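PDB 4CXP: endonuclease 2, which cleaves RNA and single-stranded DNA, and less readily double-stranded DNA, using divalent metal ions to release 5'-phosphorylated products. Local coordinates for residues Ile12-Thr15 with Arg16-Glu19; Cys41-Ala44 with Asp45-Phe49; Leu153-Ile156 with Trp157-Ile161; Leu247-Gly250 with Gly251-Ala255. One frame throughout, in Å; residues are numbered along the deposited sequence.

Interaction 1 (Ile12-Thr15 with Arg16-Glu19); sequences IAQT and RLDE
Arg16 N donates to Ala13 O at 2.9 Å, an i to i+3 bond that tightens the helix as the chain leaves it; the N-H...O angle is 150°. A second bond of the same span, Leu17 N to Gln14 O at 3.4 Å, is weak. This is the C-terminal end of helix 3-15, where the chain passes into the short link to helix 19-28; Asp18 stands at the N-cap of that next helix, its OD1 taking the backbone N of Ala21. A water joins two carbonyls of the link, donating to Leu17 O and weakly to Thr15 O.

Among the side chains, Arg16 lies alongside Ile12, pointing the same way, its CG resting on the carbonyl at 3.4 Å from Ile12 O and its CD 4.0 Å from Ile12 CG2. The chain bends about CG-CD (chi3 69°), and NH2 forms a salt bridge with Glu197. Helix 176-187 packs against both Ile12 and Arg16. Gln14 extends with CG anti to the backbone N (chi1 -171°), which carries its amide outward to Gly35 and Leu37, where OE1 accepts from Leu37 N and NE2 donates to Gly35 O. Leu17 sets its CG against the carbonyl oxygens of Gln14 and Ala13, 3.5 Å from each O, and at a slant to Gln14 its CD1 reaches Gln14 CG at 4.1 Å.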
loop_
_atom_site.group_PDB
_atom_site.type_symbol
_atom_site.label_atom_id
_atom_site.label_comp_id
_atom_site.label_asym_id
_atom_site.label_seq_id
_atom_site.Cartn_x
_atom_site.Cartn_y
_atom_site.Cartn_z
ATOM N N ILE A 12 -10.426 5.965 -1.436
ATOM C CA ILE A 12 -10.298 6.310 -2.850
ATOM C C ILE A 12 -10.829 5.142 -3.693
ATOM O O ILE A 12 -11.616 5.323 -4.625
ATOM C CB ILE A 12 -8.841 6.650 -3.217
ATOM C CG1 ILE A 12 -8.433 7.964 -2.555
ATOM C CG2 ILE A 12 -8.679 6.725 -4.725
ATOM C CD1 ILE A 12 -6.967 8.278 -2.685
ATOM N N ALA A 13 -10.390 3.933 -3.371
ATOM C CA ALA A 13 -10.765 2.799 -4.180
ATOM C C ALA A 13 -12.263 2.582 -4.206
ATOM O O ALA A 13 -12.852 2.343 -5.265
ATOM C CB ALA A 13 -10.083 1.540 -3.694
ATOM N N GLN A 14 -12.911 2.649 -3.046
ATOM C CA GLN A 14 -14.312 2.248 -3.017
ATOM C C GLN A 14 -15.166 3.208 -3.845
ATOM O O GLN A 14 -16.124 2.795 -4.478
ATOM C CB GLN A 14 -14.840 2.072 -1.595
ATOM C CG GLN A 14 -16.235 1.443 -1.563
ATOM C CD GLN A 14 -16.663 0.964 -0.186
ATOM O OE1 GLN A 14 -16.095 1.373 0.832
ATOM N NE2 GLN A 14 -17.625 0.049 -0.139
ATOM N N THR A 15 -14.785 4.474 -3.899
ATOM C CA THR A 15 -15.513 5.451 -4.696
ATOM C C THR A 15 -15.262 5.345 -6.202
ATOM O O THR A 15 -15.981 5.960 -6.972
ATOM C CB THR A 15 -15.290 6.899 -4.211
ATOM O OG1 THR A 15 -13.926 7.262 -4.401
ATOM C CG2 THR A 15 -15.682 7.045 -2.759
ATOM N N ARG A 16 -14.292 4.536 -6.610
ATOM C CA ARG A 16 -13.948 4.315 -8.016
ATOM C C ARG A 16 -14.429 2.955 -8.520
ATOM O O ARG A 16 -14.120 2.568 -9.637
ATOM C CB ARG A 16 -12.447 4.453 -8.223
ATOM C CG ARG A 16 -11.940 5.858 -7.988
ATOM C CD ARG A 16 -10.442 5.937 -8.219
ATOM N NE ARG A 16 -10.087 5.781 -9.622
ATOM C CZ ARG A 16 -10.185 6.744 -10.519
ATOM N NH1 ARG A 16 -10.579 7.967 -10.173
ATOM N NH2 ARG A 16 -9.858 6.482 -11.764
ATOM N N LEU A 17 -15.208 2.228 -7.735
ATOM C CA LEU A 17 -15.712 0.938 -8.173
ATOM C C LEU A 17 -16.843 1.126 -9.171
ATOM O O LEU A 17 -17.676 2.027 -9.042
ATOM C CB LEU A 17 -16.213 0.139 -6.978
ATOM C CG LEU A 17 -15.153 -0.220 -5.939
ATOM C CD1 LEU A 17 -15.778 -1.024 -4.824
ATOM C CD2 LEU A 17 -13.977 -0.947 -6.562
ATOM N N ASP A 18 -16.890 0.228 -10.141
ATOM C CA ASP A 18 -18.024 0.117 -11.038
ATOM C C ASP A 18 -19.148 -0.631 -10.345
ATOM O O ASP A 18 -18.995 -1.122 -9.228
ATOM C CB ASP A 18 -17.617 -0.444 -12.393
ATOM C CG ASP A 18 -17.145 -1.870 -12.364
ATOM O OD1 ASP A 18 -17.517 -2.618 -11.455
ATOM O OD2 ASP A 18 -16.373 -2.257 -13.288
ATOM N N GLU A 19 -20.314 -0.675 -10.971
ATOM C CA GLU A 19 -21.471 -1.205 -10.278
ATOM C C GLU A 19 -21.289 -2.669 -9.867
ATOM O O GLU A 19 -21.645 -3.043 -8.748
ATOM C CB GLU A 19 -22.740 -0.967 -11.077
ATOM C CG GLU A 19 -24.013 -1.324 -10.316
ATOM C CD GLU A 19 -24.420 -0.386 -9.173
ATOM O OE1 GLU A 19 -23.707 0.549 -8.800
ATOM O OE2 GLU A 19 -25.524 -0.598 -8.642
HETATM O O HOH W 1 -18.279 4.028 -7.201
#

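Interaction 2 (Cys41-Ala44 with Asp45-Phe49); sequences CLWA and DRVKF. With ZN (zinc ion), chain E; SO4 (sulfate ion), chain I; SO4 (sulfate ion), chain K.
Asp45 OD1 binds a zinc ion at 2.4 Å and also takes a salt bridge from Lys48 NZ, 3.3 Å away. The same ammonium group donates to a sulfate, 2.8 Å from NZ to O2, and that sulfate chelates the zinc through O2 and O4. Lys48 gets there extended, with chi2 to chi4 all near 180°. Leu42 lies across the other carboxylate oxygen, its CD1 3.6 Å from Asp45 OD2. His58, His120 and Asp124 complete the protein ligands of this zinc in the S1/P1 nuclease active site; by similarity, Asp45 and Lys48 are both important for catalysis. Backbone i to i+3 bonds, such as Arg46 N to Trp43 O at 2.8 Å, form tight turns here.

On the far side, Val47 lays its methyls over one face of the Trp43 indole: CG2 makes a CH-pi contact 4.2 Å from the centroid of the six-membered ring. In one of its two conformers, the Arg46 guanidinium meets the Trp43 edge with its plane turned 81° to the ring. A second sulfate then bridges them, accepting from Trp43 NE1 at 3.0 Å and from Arg46 NH1 at 2.8 Å. Replacing Trp43 by an alanine would probably leave Val47 without its aromatic partner and this sulfate without its indole donor.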
loop_
_atom_site.group_PDB
_atom_site.type_symbol
_atom_site.label_atom_id
_atom_site.label_comp_id
_atom_site.label_asym_id
_atom_site.label_seq_id
_atom_site.Cartn_x
_atom_site.Cartn_y
_atom_site.Cartn_z
ATOM N N CYS A 41 -9.595 -2.142 6.316
ATOM C CA CYS A 41 -8.372 -2.232 5.494
ATOM C C CYS A 41 -7.088 -2.398 6.309
ATOM O O CYS A 41 -6.036 -2.538 5.706
ATOM C CB CYS A 41 -8.275 -1.108 4.441
ATOM S SG CYS A 41 -9.359 -1.487 3.039
ATOM N N LEU A 42 -7.192 -2.500 7.634
ATOM C CA LEU A 42 -6.085 -2.927 8.507
ATOM C C LEU A 42 -6.278 -4.341 9.068
ATOM O O LEU A 42 -5.411 -4.838 9.787
ATOM C CB LEU A 42 -5.843 -1.930 9.656
ATOM C CG LEU A 42 -4.394 -1.554 9.967
ATOM C CD1 LEU A 42 -3.664 -0.913 8.818
ATOM C CD2 LEU A 42 -4.375 -0.637 11.177
ATOM N N TRP A 43 -7.364 -5.012 8.700
ATOM C CA TRP A 43 -7.617 -6.356 9.202
ATOM C C TRP A 43 -6.428 -7.273 8.958
ATOM O O TRP A 43 -6.038 -8.027 9.840
ATOM C CB TRP A 43 -8.882 -6.941 8.560
ATOM C CG TRP A 43 -9.109 -8.374 8.887
ATOM C CD1 TRP A 43 -9.752 -8.880 9.976
ATOM C CD2 TRP A 43 -8.690 -9.503 8.108
ATOM N NE1 TRP A 43 -9.748 -10.247 9.937
ATOM C CE2 TRP A 43 -9.109 -10.659 8.798
ATOM C CE3 TRP A 43 -8.014 -9.649 6.895
ATOM C CZ2 TRP A 43 -8.863 -11.933 8.329
ATOM C CZ3 TRP A 43 -7.744 -10.921 6.438
ATOM C CH2 TRP A 43 -8.182 -12.049 7.148
ATOM N N ALA A 44 -5.801 -7.184 7.790
ATOM C CA ALA A 44 -4.699 -8.088 7.516
ATOM C C ALA A 44 -3.566 -7.924 8.526
ATOM O O ALA A 44 -2.897 -8.884 8.894
ATOM C CB ALA A 44 -4.177 -7.910 6.108
ATOM N N ASP A 45 -3.305 -6.694 8.955
ATOM C CA ASP A 45 -2.263 -6.502 9.963
ATOM C C ASP A 45 -2.614 -7.183 11.291
ATOM O O ASP A 45 -1.708 -7.607 12.000
ATOM C CB ASP A 45 -1.986 -5.020 10.214
ATOM C CG ASP A 45 -1.030 -4.400 9.249
ATOM O OD1 ASP A 45 -0.419 -5.070 8.411
ATOM O OD2 ASP A 45 -0.909 -3.165 9.352
ATOM N N ARG A 46 -3.904 -7.320 11.578
ATOM C CA ARG A 46 -4.378 -7.899 12.833
ATOM C C ARG A 46 -4.441 -9.421 12.827
ATOM O O ARG A 46 -4.828 -10.003 13.816
ATOM C CB ARG A 46 -5.748 -7.329 13.191
ATOM C CG ARG A 46 -5.700 -5.861 13.548
ATOM C CD ARG A 46 -6.991 -5.424 14.215
ATOM N NE ARG A 46 -8.129 -5.497 13.305
ATOM C CZ ARG A 46 -9.064 -6.446 13.319
ATOM N NH1 ARG A 46 -9.029 -7.440 14.217
ATOM N NH2 ARG A 46 -10.044 -6.383 12.437
ATOM N N VAL A 47 -4.034 -10.056 11.726
ATOM C CA VAL A 47 -3.919 -11.526 11.673
ATOM C C VAL A 47 -2.489 -11.990 11.384
ATOM O O VAL A 47 -2.252 -13.150 11.072
ATOM C CB VAL A 47 -4.930 -12.179 10.709
ATOM C CG1 VAL A 47 -6.349 -11.894 11.185
ATOM C CG2 VAL A 47 -4.726 -11.750 9.270
ATOM N N LYS A 48 -1.520 -11.099 11.529
ATOM C CA LYS A 48 -0.110 -11.450 11.332
ATOM C C LYS A 48 0.369 -12.584 12.218
ATOM O O LYS A 48 1.298 -13.294 11.834
ATOM C CB LYS A 48 0.806 -10.227 11.532
ATOM C CG LYS A 48 0.838 -9.294 10.345
ATOM C CD LYS A 48 1.678 -8.066 10.656
ATOM C CE LYS A 48 1.766 -7.131 9.461
ATOM N NZ LYS A 48 2.445 -5.864 9.836
ATOM N N PHE A 49 -0.200 -12.715 13.409
ATOM C CA PHE A 49 0.195 -13.782 14.340
ATOM C C PHE A 49 -0.792 -14.923 14.393
ATOM O O PHE A 49 -0.384 -16.065 14.480
ATOM C CB PHE A 49 0.488 -13.195 15.720
ATOM C CG PHE A 49 1.725 -12.367 15.713
ATOM C CD1 PHE A 49 2.962 -12.977 15.779
ATOM C CD2 PHE A 49 1.661 -11.007 15.530
ATOM C CE1 PHE A 49 4.119 -12.235 15.737
ATOM C CE2 PHE A 49 2.820 -10.243 15.472
ATOM C CZ PHE A 49 4.047 -10.862 15.570
HETATM ZN ZN ZN E . 0.558 -4.668 6.263
HETATM S S SO4 I . 2.007 -2.747 7.747
HETATM O O1 SO4 I . 1.548 -2.578 9.179
HETATM O O2 SO4 I . 2.506 -4.225 7.511
HETATM O O3 SO4 I . 2.963 -1.593 7.484
HETATM O O4 SO4 I . 0.800 -2.614 6.873
HETATM S S SO4 K . -11.169 -10.701 13.473
HETATM O O1 SO4 K . -9.900 -9.964 13.480
HETATM O O2 SO4 K . -11.108 -11.745 14.521
HETATM O O3 SO4 K . -11.403 -11.334 12.165
HETATM O O4 SO4 K . -12.282 -9.775 13.770
#

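Interaction 3 (Leu153-Ile156 with Trp157-Ile161); sequences LHHI and WDSNI. With ZN (zinc ion), chain F.
Ile156 CG2 packs on Ile161 CG1 at 3.8 Å, the two side chains crossing at about a right angle. Trp157 adjoins them: Ile161 CD1 sits over the centre of its ring face, while Leu153 lies alongside, its CD1 4.1 Å from Trp157 CD1. Strands 143-146 and 230-231 close over Ile156, and helix 233-262 packs against the indole, whose NE1 is hydrogen-bonded to Tyr235 OH.

Around this apolar face, helix 153-169 widens into a pi-type turn at 157-160. Asp158 N bonds to His154 O in ordinary alpha-helical fashion, but Ile161 N goes to Ile156 O, an i to i+5 bond of 3.0 Å and almost straight at 176°. His155 O accepts from both Ser159 N and Asn160 N. A water donates to Ile156 O and, weakly, to Trp157 O.

On the outer side, Ser159 CB lies over one face of the His155 imidazole, 4.1 Å from its centroid. Asn160 approaches that ring's edge, with a weak bond from ND2 to His155 ND1.

At the metal edge, His154 CG is anti to the backbone N (chi1 -173°), which brings the imidazole end close to Asp158, one turn later. NE2 of His154 binds zinc at 2.2 Å; the carboxylate of Asp158, turned 88° to the ring, chelates through OD1 and OD2. His130 and a water are further ligands. Gly138 O takes His154 ND1-H, leaving NE2 as the metal-binding nitrogen. With both oxygens on zinc and OD1 also accepting from Gln127 NE2 and Trp1 N, the Asp158 carboxylate is probably fixed in its orientation at the metal.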
loop_
_atom_site.group_PDB
_atom_site.type_symbol
_atom_site.label_atom_id
_atom_site.label_comp_id
_atom_site.label_asym_id
_atom_site.label_seq_id
_atom_site.Cartn_x
_atom_site.Cartn_y
_atom_site.Cartn_z
ATOM N N LEU A 153 12.963 4.557 10.158
ATOM C CA LEU A 153 12.626 5.088 8.851
ATOM C C LEU A 153 11.379 4.400 8.273
ATOM O O LEU A 153 10.564 5.031 7.604
ATOM C CB LEU A 153 13.813 4.961 7.904
ATOM C CG LEU A 153 13.633 5.650 6.557
ATOM C CD1 LEU A 153 13.466 7.157 6.706
ATOM C CD2 LEU A 153 14.798 5.307 5.643
ATOM N N HIS A 154 11.245 3.096 8.500
ATOM C CA HIS A 154 10.073 2.402 8.029
ATOM C C HIS A 154 8.783 3.017 8.591
ATOM O O HIS A 154 7.825 3.264 7.856
ATOM C CB HIS A 154 10.156 0.904 8.353
ATOM C CG HIS A 154 9.047 0.133 7.737
ATOM N ND1 HIS A 154 9.191 -0.576 6.572
ATOM C CD2 HIS A 154 7.743 0.024 8.074
ATOM C CE1 HIS A 154 8.027 -1.102 6.235
ATOM N NE2 HIS A 154 7.123 -0.735 7.125
ATOM N N HIS A 155 8.789 3.258 9.895
ATOM C CA HIS A 155 7.643 3.829 10.562
ATOM C C HIS A 155 7.335 5.238 10.059
ATOM O O HIS A 155 6.171 5.640 9.980
ATOM C CB HIS A 155 7.875 3.821 12.082
ATOM C CG HIS A 155 6.642 4.131 12.877
ATOM N ND1 HIS A 155 6.275 5.401 13.268
ATOM C CD2 HIS A 155 5.677 3.311 13.345
ATOM C CE1 HIS A 155 5.155 5.345 13.969
ATOM N NE2 HIS A 155 4.771 4.088 14.029
ATOM N N ILE A 156 8.367 5.992 9.735
ATOM C CA ILE A 156 8.165 7.328 9.177
ATOM C C ILE A 156 7.335 7.233 7.901
ATOM O O ILE A 156 6.440 8.054 7.685
ATOM C CB ILE A 156 9.528 8.031 8.994
ATOM C CG1 ILE A 156 10.047 8.466 10.379
ATOM C CG2 ILE A 156 9.425 9.206 8.041
ATOM C CD1 ILE A 156 11.496 8.875 10.393
ATOM N N TRP A 157 7.643 6.261 7.038
ATOM C CA TRP A 157 6.894 6.056 5.816
ATOM C C TRP A 157 5.536 5.416 6.043
ATOM O O TRP A 157 4.564 5.775 5.367
ATOM C CB TRP A 157 7.773 5.299 4.815
ATOM C CG TRP A 157 8.761 6.221 4.184
ATOM C CD1 TRP A 157 9.934 6.696 4.724
ATOM C CD2 TRP A 157 8.582 6.920 2.944
ATOM N NE1 TRP A 157 10.495 7.610 3.868
ATOM C CE2 TRP A 157 9.691 7.757 2.770
ATOM C CE3 TRP A 157 7.597 6.896 1.955
ATOM C CZ2 TRP A 157 9.837 8.572 1.653
ATOM C CZ3 TRP A 157 7.755 7.687 0.844
ATOM C CH2 TRP A 157 8.864 8.517 0.703
ATOM N N ASP A 158 5.415 4.493 6.991
ATOM C CA ASP A 158 4.104 3.912 7.259
ATOM C C ASP A 158 3.137 4.955 7.829
ATOM O O ASP A 158 1.948 4.923 7.487
ATOM C CB ASP A 158 4.179 2.779 8.301
ATOM C CG ASP A 158 4.485 1.407 7.733
ATOM O OD1 ASP A 158 4.417 1.175 6.505
ATOM O OD2 ASP A 158 4.758 0.504 8.572
ATOM N N SER A 159 3.648 5.800 8.728
ATOM C CA SER A 159 2.806 6.582 9.609
ATOM C C SER A 159 3.201 8.036 9.800
ATOM O O SER A 159 2.340 8.912 9.755
ATOM C CB SER A 159 2.749 5.908 10.993
ATOM O OG SER A 159 2.104 4.659 10.911
ATOM N N ASN A 160 4.459 8.343 10.121
ATOM C CA ASN A 160 4.735 9.698 10.618
ATOM C C ASN A 160 4.500 10.787 9.597
ATOM O O ASN A 160 3.946 11.833 9.946
ATOM C CB ASN A 160 6.144 9.866 11.185
ATOM C CG ASN A 160 6.403 8.986 12.375
ATOM O OD1 ASN A 160 6.091 9.335 13.534
ATOM N ND2 ASN A 160 6.981 7.873 12.127
ATOM N N ILE A 161 4.920 10.592 8.348
ATOM C CA ILE A 161 4.692 11.618 7.337
ATOM C C ILE A 161 3.185 11.909 7.227
ATOM O O ILE A 161 2.758 13.063 7.262
ATOM C CB ILE A 161 5.280 11.241 5.969
ATOM C CG1 ILE A 161 6.810 11.159 6.040
ATOM C CG2 ILE A 161 4.833 12.233 4.920
ATOM C CD1 ILE A 161 7.424 10.473 4.845
HETATM ZN ZN ZN F . 5.000 -1.145 7.189
HETATM O O HOH W 2 3.725 8.225 6.608
HETATM O O HOH W 3 5.430 -2.715 8.498
#

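Interaction 4 (Leu247-Gly250 with Gly251-Ala255); sequences LAQG and GVRLA
Gln249 and Arg253 run side by side from successive turns of one helix, pointing the same way, their amide and guanidinium planes 23° apart. The Gln249 side chain lies over one face of the guanidinium, its amide nearly parallel to it, with NE2 3.6 Å from Arg253 NH1. Both ends find hydrogen-bonding partners elsewhere: Gln249 OE1 accepts from Arg246 NH1 and Gln245 NE2, and Arg253 NH1 makes a salt bridge with Glu212 and donates to His126 NE2. Arg253 NE is spent on Trp196 O. The arginine chain is extended from CG to NE (chi3 167°), and on its way it passes close over the carbonyl of the preceding turn, its CG 3.3 Å from Gln249 O. A leucine in place of Arg253 would probably leave Glu212 without its positive mate and the Gln249 amide without the flat group layered against it.

The frame that sets these two in line is regular alpha-helix. Arg253 N bonds to Gln249 O at 2.8 Å, and Leu254 N to Gly250 O at 2.9 Å. Val252 N donates to Ala248 O at 2.9 Å with an angle of 168°, and Val252 CG2 touches that same oxygen at 3.3 Å. Gly250 and Gly251 form successive links of this ladder and present no side chain.

All of this belongs to the long helix 233-262, buried among its neighbours. Leu247 and Leu254 face helix 3-15, touching Ile8, Ile9, Cys10 and Ala13; Ala248, Gln249 and Val252 pack on Trp196 of helix 190-197; and helix 206-221 meets Gln249 and Arg253 through Glu212 and Tyr209.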
loop_
_atom_site.group_PDB
_atom_site.type_symbol
_atom_site.label_atom_id
_atom_site.label_comp_id
_atom_site.label_asym_id
_atom_site.label_seq_id
_atom_site.Cartn_x
_atom_site.Cartn_y
_atom_site.Cartn_z
ATOM N N LEU A 247 -0.193 6.846 -2.431
ATOM C CA LEU A 247 -1.536 6.647 -1.923
ATOM C C LEU A 247 -2.569 6.708 -3.050
ATOM O O LEU A 247 -3.483 5.890 -3.124
ATOM C CB LEU A 247 -1.861 7.663 -0.835
ATOM C CG LEU A 247 -1.026 7.588 0.442
ATOM C CD1 LEU A 247 -1.341 8.773 1.346
ATOM C CD2 LEU A 247 -1.210 6.281 1.186
ATOM N N ALA A 248 -2.422 7.691 -3.931
ATOM C CA ALA A 248 -3.333 7.832 -5.064
ATOM C C ALA A 248 -3.212 6.628 -6.002
ATOM O O ALA A 248 -4.216 6.082 -6.440
ATOM C CB ALA A 248 -3.055 9.117 -5.788
ATOM N N GLN A 249 -1.984 6.217 -6.315
ATOM C CA GLN A 249 -1.771 5.044 -7.141
ATOM C C GLN A 249 -2.417 3.819 -6.500
ATOM O O GLN A 249 -3.077 3.028 -7.179
ATOM C CB GLN A 249 -0.284 4.795 -7.348
ATOM C CG GLN A 249 0.353 5.684 -8.385
ATOM C CD GLN A 249 1.851 5.492 -8.484
ATOM O OE1 GLN A 249 2.543 5.441 -7.475
ATOM N NE2 GLN A 249 2.362 5.392 -9.691
ATOM N N GLY A 250 -2.204 3.636 -5.205
ATOM C CA GLY A 250 -2.779 2.490 -4.536
ATOM C C GLY A 250 -4.298 2.459 -4.639
ATOM O O GLY A 250 -4.880 1.412 -4.894
ATOM N N GLY A 251 -4.941 3.595 -4.395
ATOM C CA GLY A 251 -6.381 3.649 -4.472
ATOM C C GLY A 251 -6.914 3.396 -5.871
ATOM O O GLY A 251 -7.881 2.666 -6.072
ATOM N N VAL A 252 -6.281 4.038 -6.855
ATOM C CA VAL A 252 -6.669 3.882 -8.242
ATOM C C VAL A 252 -6.498 2.423 -8.678
ATOM O O VAL A 252 -7.368 1.863 -9.354
ATOM C CB VAL A 252 -5.866 4.862 -9.121
ATOM C CG1 VAL A 252 -5.954 4.486 -10.582
ATOM C CG2 VAL A 252 -6.337 6.289 -8.911
ATOM N N ARG A 253 -5.378 1.812 -8.312
ATOM C CA ARG A 253 -5.089 0.458 -8.734
ATOM C C ARG A 253 -5.927 -0.568 -7.992
ATOM O O ARG A 253 -6.311 -1.574 -8.588
ATOM C CB ARG A 253 -3.593 0.193 -8.611
ATOM C CG ARG A 253 -2.836 0.940 -9.687
ATOM C CD ARG A 253 -1.384 1.089 -9.371
ATOM N NE ARG A 253 -0.635 1.539 -10.535
ATOM C CZ ARG A 253 0.644 1.867 -10.500
ATOM N NH1 ARG A 253 1.265 1.983 -9.342
ATOM N NH2 ARG A 253 1.305 2.125 -11.618
ATOM N N LEU A 254 -6.230 -0.344 -6.720
ATOM C CA LEU A 254 -7.128 -1.242 -6.029
ATOM C C LEU A 254 -8.485 -1.255 -6.720
ATOM O O LEU A 254 -9.038 -2.328 -7.002
ATOM C CB LEU A 254 -7.249 -0.873 -4.559
ATOM C CG LEU A 254 -8.225 -1.730 -3.749
ATOM C CD1 LEU A 254 -7.944 -3.219 -3.860
ATOM C CD2 LEU A 254 -8.202 -1.278 -2.298
ATOM N N ALA A 255 -9.031 -0.078 -7.035
ATOM C CA ALA A 255 -10.319 -0.041 -7.714
ATOM C C ALA A 255 -10.244 -0.690 -9.088
ATOM O O ALA A 255 -11.149 -1.439 -9.471
ATOM C CB ALA A 255 -10.826 1.370 -7.840
#

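Interactions 2 and 3 carry the metal chemistry, each supplying ligands to a different zinc; their centres are 18 Å apart. The third metal lies near both sites, bound by Trp1, His6 and Asp124, and Asp124 is shared with the zinc of interaction 2. The amino group of Trp1 also bonds to Asp158 of interaction 3. Interactions 1 and 4 lie together, centres 10 Å apart and in direct touch: Ala13 CB packs 3.4 Å from Gly251 O, and Arg16 CB 3.5 Å from Ala255 CB, joining helix 3-15 to helix 233-262. Leu247 of interaction 4 reaches Trp1, while interaction 1 lies about 27 Å from interaction 3, centre to centre.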